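BCL2-like 10 (PDB 6FBX) acts as a pro-survival member of the Bcl-2 family that restrains apoptosis in zebrafish and binds the BH3 segment of the pro-apoptotic protein Bad. Local coordinates at residues 75-80 / 92-97. Numbering follows the deposited sequence.
Sequences SVMREL and VSIFTF
Ile-94 pushes its side chain between Met-77, which meets both of its branches, and Leu-80, which meets CG1. The Bcl-2 fold, a bundle of helices around a buried central one, binds BH3 peptides in a groove on its surface, and here helix 69-80, which lines that groove, packs on helix 88-107. The two segments run nearly antiparallel, at 152°, with axes 11.3 Å apart, a wide spacing bridged by side chains alone. It illustrates how a groove-lining helix can serve the peptide and the hydrophobic core with neighbouring side chains, Leu-80 taking part in both.

Met-77 and Ile-94 cross at about a right angle. The sulfur SD of Met-77 lies 3.7 Å from Ile-94 CG2, while its CG meets Ile-94 CD1 at 3.8 Å. The bend at the last torsion of Met-77 (chi3 -65°) turns the terminal methyl away from the isoleucine and leaves SD in contact. Thr-121, Ile-122 and Tyr-125 of helix 112-129 pack against this same pair.

Leu-80 comes onto the longer branch at a slant, its CD2 touching Ile-94 CG1 at 3.6 Å. With CG turned opposite the backbone N (chi1 171°), the leucine reaches across to helix 88-107, while the same side chain also packs on the backbone of the bound peptide. With Ile-94 cut back to an alanine, Met-77 SD and Leu-80 CD2 would probably lose their common apolar partner, leaving a gap between the helices. Beside this cluster, in one of two conformers and so with some doubt, Ser-93 OG hydrogen-bonds to the carbonyl oxygen of Arg-90, bonds weakly to a polar side chain of the peptide, and lies 3.4 Å from Leu-80 CD2.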
loop_
_atom_site.group_PDB
_atom_site.type_symbol
_atom_site.label_atom_id
_atom_site.label_comp_id
_atom_site.label_asym_id
_atom_site.label_seq_id
_atom_site.Cartn_x
_atom_site.Cartn_y
_atom_site.Cartn_z
ATOM N N SER A 75 10.756 -4.834 -2.495
ATOM C CA SER A 75 10.906 -6.124 -3.160
ATOM C C SER A 75 9.577 -6.868 -3.218
ATOM O O SER A 75 9.291 -7.561 -4.202
ATOM C CB SER A 75 11.967 -6.964 -2.450
ATOM O OG SER A 75 11.587 -7.253 -1.118
ATOM N N VAL A 76 8.749 -6.733 -2.181
ATOM C CA VAL A 76 7.429 -7.358 -2.201
ATOM C C VAL A 76 6.549 -6.709 -3.266
ATOM O O VAL A 76 5.890 -7.400 -4.051
ATOM C CB VAL A 76 6.784 -7.286 -0.804
ATOM C CG1 VAL A 76 5.325 -7.741 -0.850
ATOM C CG2 VAL A 76 7.564 -8.145 0.178
ATOM N N MET A 77 6.524 -5.374 -3.312
ATOM C CA MET A 77 5.717 -4.688 -4.319
ATOM C C MET A 77 6.152 -5.080 -5.725
ATOM O O MET A 77 5.315 -5.307 -6.607
ATOM C CB MET A 77 5.811 -3.175 -4.134
ATOM C CG MET A 77 5.188 -2.662 -2.848
ATOM S SD MET A 77 5.114 -0.861 -2.751
ATOM C CE MET A 77 6.855 -0.424 -2.719
ATOM N N ARG A 78 7.465 -5.162 -5.950
ATOM C CA ARG A 78 7.980 -5.606 -7.239
ATOM C C ARG A 78 7.463 -6.996 -7.589
ATOM O O ARG A 78 7.061 -7.246 -8.731
ATOM C CB ARG A 78 9.507 -5.583 -7.199
ATOM C CG ARG A 78 10.200 -5.961 -8.495
ATOM C CD ARG A 78 11.715 -5.863 -8.350
ATOM N NE ARG A 78 12.127 -4.571 -7.793
ATOM C CZ ARG A 78 12.828 -4.400 -6.671
ATOM N NH1 ARG A 78 13.242 -5.435 -5.949
ATOM N NH2 ARG A 78 13.132 -3.172 -6.273
ATOM N N GLU A 79 7.462 -7.912 -6.616
ATOM C CA GLU A 79 7.009 -9.275 -6.873
ATOM C C GLU A 79 5.496 -9.350 -7.019
ATOM O O GLU A 79 4.991 -10.163 -7.799
ATOM C CB GLU A 79 7.475 -10.201 -5.749
ATOM C CG GLU A 79 8.915 -10.670 -5.891
ATOM C CD GLU A 79 9.107 -11.604 -7.071
ATOM O OE1 GLU A 79 8.103 -12.172 -7.552
ATOM O OE2 GLU A 79 10.259 -11.770 -7.520
ATOM N N LEU A 80 4.761 -8.525 -6.273
ATOM C CA LEU A 80 3.309 -8.488 -6.417
ATOM C C LEU A 80 2.914 -8.234 -7.866
ATOM O O LEU A 80 2.056 -8.933 -8.420
ATOM C CB LEU A 80 2.727 -7.414 -5.498
ATOM C CG LEU A 80 1.243 -7.065 -5.655
ATOM C CD1 LEU A 80 0.373 -8.309 -5.595
ATOM C CD2 LEU A 80 0.828 -6.074 -4.578
ATOM N N VAL A 92 -4.550 -1.400 -3.691
ATOM C CA VAL A 92 -5.218 -1.457 -2.394
ATOM C C VAL A 92 -4.489 -2.418 -1.465
ATOM O O VAL A 92 -4.272 -2.117 -0.286
ATOM C CB VAL A 92 -6.698 -1.843 -2.569
ATOM C CG1 VAL A 92 -7.346 -2.135 -1.214
ATOM C CG2 VAL A 92 -7.458 -0.728 -3.273
ATOM N N SER A 93 -4.090 -3.584 -1.977
ATOM C CA SER A 93 -3.405 -4.556 -1.131
ATOM C C SER A 93 -2.093 -4.005 -0.598
ATOM O O SER A 93 -1.705 -4.322 0.533
ATOM C CB SER A 93 -3.167 -5.859 -1.896
ATOM O OG SER A 93 -2.041 -5.777 -2.749
ATOM N N ILE A 94 -1.397 -3.180 -1.385
ATOM C CA ILE A 94 -0.165 -2.559 -0.903
ATOM C C ILE A 94 -0.467 -1.665 0.294
ATOM O O ILE A 94 0.230 -1.706 1.316
ATOM C CB ILE A 94 0.527 -1.779 -2.039
ATOM C CG1 ILE A 94 1.079 -2.761 -3.077
ATOM C CG2 ILE A 94 1.632 -0.877 -1.480
ATOM C CD1 ILE A 94 1.676 -2.110 -4.320
ATOM N N PHE A 95 -1.526 -0.852 0.188
ATOM C CA PHE A 95 -1.927 0.001 1.302
ATOM C C PHE A 95 -2.373 -0.830 2.499
ATOM O O PHE A 95 -1.981 -0.548 3.637
ATOM C CB PHE A 95 -3.043 0.958 0.862
ATOM C CG PHE A 95 -2.542 2.197 0.175
ATOM C CD1 PHE A 95 -2.637 3.434 0.792
ATOM C CD2 PHE A 95 -1.968 2.126 -1.080
ATOM C CE1 PHE A 95 -2.177 4.575 0.168
ATOM C CE2 PHE A 95 -1.504 3.269 -1.712
ATOM C CZ PHE A 95 -1.607 4.492 -1.085
ATOM N N THR A 96 -3.189 -1.864 2.265
ATOM C CA THR A 96 -3.639 -2.714 3.364
ATOM C C THR A 96 -2.454 -3.331 4.091
ATOM O O THR A 96 -2.365 -3.278 5.322
ATOM C CB THR A 96 -4.559 -3.818 2.843
ATOM O OG1 THR A 96 -5.660 -3.238 2.131
ATOM C CG2 THR A 96 -5.086 -4.661 3.998
ATOM N N PHE A 97 -1.536 -3.934 3.335
ATOM C CA PHE A 97 -0.382 -4.584 3.943
ATOM C C PHE A 97 0.463 -3.588 4.725
ATOM O O PHE A 97 0.903 -3.879 5.843
ATOM C CB PHE A 97 0.451 -5.264 2.858
ATOM C CG PHE A 97 1.647 -5.992 3.383
ATOM C CD1 PHE A 97 1.507 -6.970 4.346
ATOM C CD2 PHE A 97 2.913 -5.712 2.898
ATOM C CE1 PHE A 97 2.608 -7.646 4.833
ATOM C CE2 PHE A 97 4.020 -6.387 3.380
ATOM C CZ PHE A 97 3.864 -7.356 4.346
#